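Local coordinates for glutathione S-transferase-like protein (Methylobacillus flagellatus, PDB 4GLT) that binds glutathione and probably acts as a transferase of the glutathione S-transferase family, in an assembly of two subunits, at residues K36-V40 with L176-A180; R86-E90 with R113-A117. All blocks are in the same frame, centred on the assembly; numbering follows the deposited sequence.

Interaction 1. Residues K36-V40 with L176-A180; sequences KVRVV and LADIA
Ile179 meets Val39 and Val40 at the seam between the two domains of the glutathione S-transferase fold: helix 32-44 belongs to the thioredoxin-like N-terminal domain, and helix 176-191 to the helical C-terminal domain. The short segments run closer to antiparallel than parallel, at 134°, with their axes 10.0 Å apart.

Apolar packing carries the contact. Ile179 and Val39 reach toward each other tip to tip, CG2 of Ile179 lying 3.5 Å from Val39 CG1. With Ile179 CG1 anti to its carbonyl carbon (chi1 -64°), the isoleucine forks: CG2 turns to Val39 and to the CG methylene of Lys36, while CD1 extends to Val40 CG2, 3.6 Å away, and also touches Val39 CG1. The side chains of Ile179 and Val40 cross at about a right angle, and Leu176 CD1 approaches the same Val40 CG2 at 4.0 Å. Shortened to an alanine, Ile179 loses both arms of this fork, which would probably open a gap facing Val39 and Val40 and leave their methyls poorly packed.

Lys36 joins with its aliphatic stem, while its charged end passes beyond the 176-180 segment to helices 85-93 and 106-133. Its NZ bonds to Ser85 OG, a glutathione-binding residue, and forms salt bridges with Asp120 and Glu116. Nearer the backbone, the chain bends at chi3 (46°), and Lys36 CD rests 4.2 Å from Ala180 CB.

Interaction 2. Residues R86-E90 with R113-A117; sequences RVIVE and RRWEA
The guanidinium of Arg113 turns its edge, in plane, to Arg86 O and to the carboxylate carbons of Glu90 and Glu116; its NH2 stays 3.6 Å from Arg86 O, a contact rather than a bond. The Glu90 carboxylate stands nearly perpendicular to it, 85° between planes, and the salt bridge from OE1 to Arg113 NH1 is long at 3.9 Å. Within its own helix Arg113 also pairs with Glu116 OE1, through NH2 at a modelled distance too short to be taken literally, and weakly through NE, completing a Glu90-Arg113-Glu116 network. Bends at chi2 (-110°) and chi3 (35°) bring the guanidinium round so that its edge meets this carboxylate.

Arg86 crosses Glu116 obliquely, laying its aliphatic part against the acid, with CG 3.3 Å from Glu116 OE2. One water lies in plane at the edge of its guanidinium, accepting from Arg86 NH1 at 2.8 Å and donating to Arg113 O and Glu116 OE1. Ala117 CB lies 3.8 Å from Arg86 NH1. Arg86 NH2 pairs with Asp84 of the second subunit, and Glu90 OE2 with Lys109 of that subunit. Such a polar join between helices 85-93 and 106-133, near bound glutathione, belongs to the domain and subunit interface of a dimeric glutathione S-transferase.

Both contacts join the N-terminal domain to the C-terminal domain, each through a different pair of helices, and their centres lie 9 Å apart. Interaction 1 is the inner one: all its touching residues are buried, its chemistry is largely methyl against methyl, and the second subunit does not touch it. Interaction 2, though it too is mostly buried, lies farther from the centre of the chain and against the second subunit, and relies on charges and a water. The salt bridge shared by Lys36 and Glu116 couples the two chemistries, while Leu176 packs on Val89 and Glu116, and Val37 on Ile88. Apolar core thus passes into polar interface within four helices.

Interaction 1. Residues K36-V40 with L176-A180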
loop_
_atom_site.group_PDB
_atom_site.type_symbol
_atom_site.label_atom_id
_atom_site.label_comp_id
_atom_site.label_asym_id
_atom_site.label_seq_id
_atom_site.Cartn_x
_atom_site.Cartn_y
_atom_site.Cartn_z
ATOM N N LYS A 36 -11.965 6.168 -0.049
ATOM C CA LYS A 36 -12.176 4.764 0.295
ATOM C C LYS A 36 -12.407 4.660 1.807
ATOM O O LYS A 36 -13.312 3.948 2.262
ATOM C CB LYS A 36 -10.972 3.909 -0.160
ATOM C CG LYS A 36 -11.076 2.415 0.153
ATOM C CD LYS A 36 -9.786 1.657 -0.185
ATOM C CE LYS A 36 -8.561 2.415 0.325
ATOM N NZ LYS A 36 -7.338 1.566 0.418
ATOM N N VAL A 37 -11.597 5.387 2.580
ATOM C CA VAL A 37 -11.750 5.429 4.038
ATOM C C VAL A 37 -13.081 6.068 4.454
ATOM O O VAL A 37 -13.802 5.534 5.291
ATOM C CB VAL A 37 -10.581 6.183 4.716
ATOM C CG1 VAL A 37 -10.750 6.182 6.221
ATOM C CG2 VAL A 37 -9.255 5.543 4.351
ATOM N N ARG A 38 -13.414 7.220 3.879
ATOM C CA ARG A 38 -14.666 7.875 4.245
ATOM C C ARG A 38 -15.841 6.954 3.947
ATOM O O ARG A 38 -16.761 6.834 4.757
ATOM C CB ARG A 38 -14.832 9.202 3.515
ATOM C CG ARG A 38 -13.739 10.210 3.831
ATOM C CD ARG A 38 -13.564 11.181 2.677
ATOM N NE ARG A 38 -14.558 12.251 2.683
ATOM C CZ ARG A 38 -14.888 12.965 1.609
ATOM N NH1 ARG A 38 -14.311 12.708 0.443
ATOM N NH2 ARG A 38 -15.795 13.928 1.694
ATOM N N VAL A 39 -15.804 6.288 2.797
ATOM C CA VAL A 39 -16.916 5.433 2.392
ATOM C C VAL A 39 -17.098 4.247 3.334
ATOM O O VAL A 39 -18.226 3.794 3.578
ATOM C CB VAL A 39 -16.776 4.929 0.934
ATOM C CG1 VAL A 39 -17.711 3.746 0.678
ATOM C CG2 VAL A 39 -17.097 6.044 -0.051
ATOM N N VAL A 40 -15.995 3.726 3.848
ATOM C CA VAL A 40 -16.062 2.566 4.722
ATOM C C VAL A 40 -16.668 3.033 6.032
ATOM O O VAL A 40 -17.507 2.344 6.612
ATOM C CB VAL A 40 -14.669 1.949 4.946
ATOM C CG1 VAL A 40 -14.629 1.138 6.233
ATOM C CG2 VAL A 40 -14.277 1.091 3.753
ATOM N N LEU A 176 -15.122 -4.290 0.810
ATOM C CA LEU A 176 -14.042 -3.365 0.566
ATOM C C LEU A 176 -13.686 -3.362 -0.924
ATOM O O LEU A 176 -13.377 -2.320 -1.490
ATOM C CB LEU A 176 -12.840 -3.776 1.415
ATOM C CG LEU A 176 -11.590 -2.913 1.364
ATOM C CD1 LEU A 176 -11.926 -1.476 1.739
ATOM C CD2 LEU A 176 -10.510 -3.492 2.280
ATOM N N ALA A 177 -13.742 -4.529 -1.566
ATOM C CA ALA A 177 -13.404 -4.614 -2.985
ATOM C C ALA A 177 -14.183 -3.564 -3.783
ATOM O O ALA A 177 -13.610 -2.652 -4.387
ATOM C CB ALA A 177 -13.695 -6.008 -3.515
ATOM N N ASP A 178 -15.503 -3.696 -3.767
ATOM C CA ASP A 178 -16.378 -2.765 -4.464
ATOM C C ASP A 178 -16.083 -1.306 -4.137
ATOM O O ASP A 178 -15.977 -0.465 -5.033
ATOM C CB ASP A 178 -17.802 -3.141 -4.133
ATOM C CG ASP A 178 -18.046 -4.609 -4.398
ATOM O OD1 ASP A 178 -18.116 -4.972 -5.591
ATOM O OD2 ASP A 178 -18.097 -5.398 -3.430
ATOM N N ILE A 179 -15.929 -1.003 -2.859
ATOM C CA ILE A 179 -15.627 0.360 -2.482
ATOM C C ILE A 179 -14.368 0.827 -3.194
ATOM O O ILE A 179 -14.309 1.945 -3.712
ATOM C CB ILE A 179 -15.440 0.497 -0.966
ATOM C CG1 ILE A 179 -16.749 0.159 -0.245
ATOM C CG2 ILE A 179 -14.972 1.899 -0.621
ATOM C CD1 ILE A 179 -16.691 0.360 1.253
ATOM N N ALA A 180 -13.365 -0.039 -3.233
ATOM C CA ALA A 180 -12.075 0.351 -3.769
ATOM C C ALA A 180 -12.172 0.600 -5.262
ATOM O O ALA A 180 -11.571 1.536 -5.792
ATOM C CB ALA A 180 -11.028 -0.699 -3.464
#

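Interaction 2. Residues R86-E90 with R113-A117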
loop_
_atom_site.group_PDB
_atom_site.type_symbol
_atom_site.label_atom_id
_atom_site.label_comp_id
_atom_site.label_asym_id
_atom_site.label_seq_id
_atom_site.Cartn_x
_atom_site.Cartn_y
_atom_site.Cartn_z
ATOM N N ARG A 86 -5.050 1.302 3.741
ATOM C CA ARG A 86 -5.255 -0.133 3.905
ATOM C C ARG A 86 -5.306 -0.608 5.356
ATOM O O ARG A 86 -6.104 -1.459 5.695
ATOM C CB ARG A 86 -4.273 -0.937 3.060
ATOM C CG ARG A 86 -4.501 -0.724 1.585
ATOM C CD ARG A 86 -4.039 -1.886 0.744
ATOM N NE ARG A 86 -2.706 -1.666 0.222
ATOM C CZ ARG A 86 -1.979 -2.592 -0.381
ATOM N NH1 ARG A 86 -2.451 -3.810 -0.539
ATOM N NH2 ARG A 86 -0.768 -2.293 -0.811
ATOM N N VAL A 87 -4.457 -0.050 6.201
ATOM C CA VAL A 87 -4.502 -0.318 7.629
ATOM C C VAL A 87 -5.806 0.226 8.249
ATOM O O VAL A 87 -6.517 -0.498 8.959
ATOM C CB VAL A 87 -3.288 0.311 8.339
ATOM C CG1 VAL A 87 -3.251 -0.110 9.804
ATOM C CG2 VAL A 87 -2.002 -0.073 7.615
ATOM N N ILE A 88 -6.109 1.494 7.959
ATOM C CA ILE A 88 -7.259 2.209 8.521
ATOM C C ILE A 88 -8.593 1.498 8.286
ATOM O O ILE A 88 -9.434 1.396 9.180
ATOM C CB ILE A 88 -7.347 3.638 7.935
ATOM C CG1 ILE A 88 -6.135 4.462 8.387
ATOM C CG2 ILE A 88 -8.623 4.329 8.398
ATOM C CD1 ILE A 88 -5.939 5.740 7.606
ATOM N N VAL A 89 -8.774 1.029 7.064
ATOM C CA VAL A 89 -9.949 0.267 6.659
ATOM C C VAL A 89 -10.093 -1.109 7.333
ATOM O O VAL A 89 -11.204 -1.648 7.430
ATOM C CB VAL A 89 -9.941 0.079 5.124
ATOM C CG1 VAL A 89 -10.585 -1.241 4.733
ATOM C CG2 VAL A 89 -10.628 1.253 4.441
ATOM N N GLU A 90 -8.996 -1.709 7.777
ATOM C CA GLU A 90 -9.138 -2.974 8.498
ATOM C C GLU A 90 -9.561 -2.660 9.924
ATOM O O GLU A 90 -10.452 -3.289 10.484
ATOM C CB GLU A 90 -7.854 -3.805 8.471
ATOM C CG GLU A 90 -8.053 -5.203 9.030
ATOM C CD GLU A 90 -6.939 -6.164 8.662
ATOM O OE1 GLU A 90 -5.782 -5.719 8.512
ATOM O OE2 GLU A 90 -7.221 -7.377 8.541
ATOM N N ARG A 113 -8.787 -8.509 -0.475
ATOM C CA ARG A 113 -7.606 -7.650 -0.422
ATOM C C ARG A 113 -6.842 -7.623 -1.762
ATOM O O ARG A 113 -6.151 -6.651 -2.064
ATOM C CB ARG A 113 -6.710 -8.065 0.747
ATOM C CG ARG A 113 -7.511 -8.422 1.992
ATOM C CD ARG A 113 -7.353 -7.409 3.122
ATOM N NE ARG A 113 -7.216 -6.022 2.678
ATOM C CZ ARG A 113 -6.975 -5.003 3.507
ATOM N NH1 ARG A 113 -6.849 -5.213 4.809
ATOM N NH2 ARG A 113 -6.864 -3.771 3.044
ATOM N N ARG A 114 -6.990 -8.671 -2.571
ATOM C CA ARG A 114 -6.359 -8.710 -3.894
ATOM C C ARG A 114 -7.016 -7.713 -4.852
ATOM O O ARG A 114 -6.334 -6.847 -5.449
ATOM C CB ARG A 114 -6.378 -10.128 -4.460
ATOM C CG ARG A 114 -5.350 -10.381 -5.551
ATOM C CD ARG A 114 -6.022 -10.726 -6.867
ATOM N NE ARG A 114 -6.376 -9.546 -7.640
ATOM C CZ ARG A 114 -7.564 -9.344 -8.196
ATOM N NH1 ARG A 114 -8.531 -10.238 -8.061
ATOM N NH2 ARG A 114 -7.780 -8.235 -8.884
ATOM N N TRP A 115 -8.341 -7.808 -4.967
ATOM C CA TRP A 115 -9.114 -6.788 -5.682
ATOM C C TRP A 115 -8.657 -5.388 -5.275
ATOM O O TRP A 115 -8.307 -4.563 -6.134
ATOM C CB TRP A 115 -10.601 -6.904 -5.376
ATOM C CG TRP A 115 -11.373 -7.822 -6.270
ATOM C CD1 TRP A 115 -11.699 -9.113 -6.012
ATOM C CD2 TRP A 115 -11.943 -7.510 -7.553
ATOM N NE1 TRP A 115 -12.434 -9.639 -7.057
ATOM C CE2 TRP A 115 -12.606 -8.673 -8.009
ATOM C CE3 TRP A 115 -11.972 -6.362 -8.348
ATOM C CZ2 TRP A 115 -13.278 -8.721 -9.230
ATOM C CZ3 TRP A 115 -12.632 -6.415 -9.562
ATOM C CH2 TRP A 115 -13.277 -7.583 -9.991
ATOM N N GLU A 116 -8.670 -5.124 -3.965
ATOM C CA GLU A 116 -8.325 -3.795 -3.421
ATOM C C GLU A 116 -6.933 -3.303 -3.826
ATOM O O GLU A 116 -6.726 -2.103 -4.045
ATOM C CB GLU A 116 -8.428 -3.792 -1.890
ATOM C CG GLU A 116 -8.065 -2.460 -1.240
ATOM C CD GLU A 116 -7.677 -2.587 0.230
ATOM O OE1 GLU A 116 -7.451 -3.729 0.685
ATOM O OE2 GLU A 116 -7.589 -1.547 0.932
ATOM N N ALA A 117 -5.971 -4.226 -3.859
ATOM C CA ALA A 117 -4.604 -3.915 -4.280
ATOM C C ALA A 117 -4.578 -3.588 -5.766
ATOM O O ALA A 117 -3.854 -2.693 -6.202
ATOM C CB ALA A 117 -3.661 -5.075 -3.957
HETATM O O HOH W 1 -5.031 -4.949 -0.324
#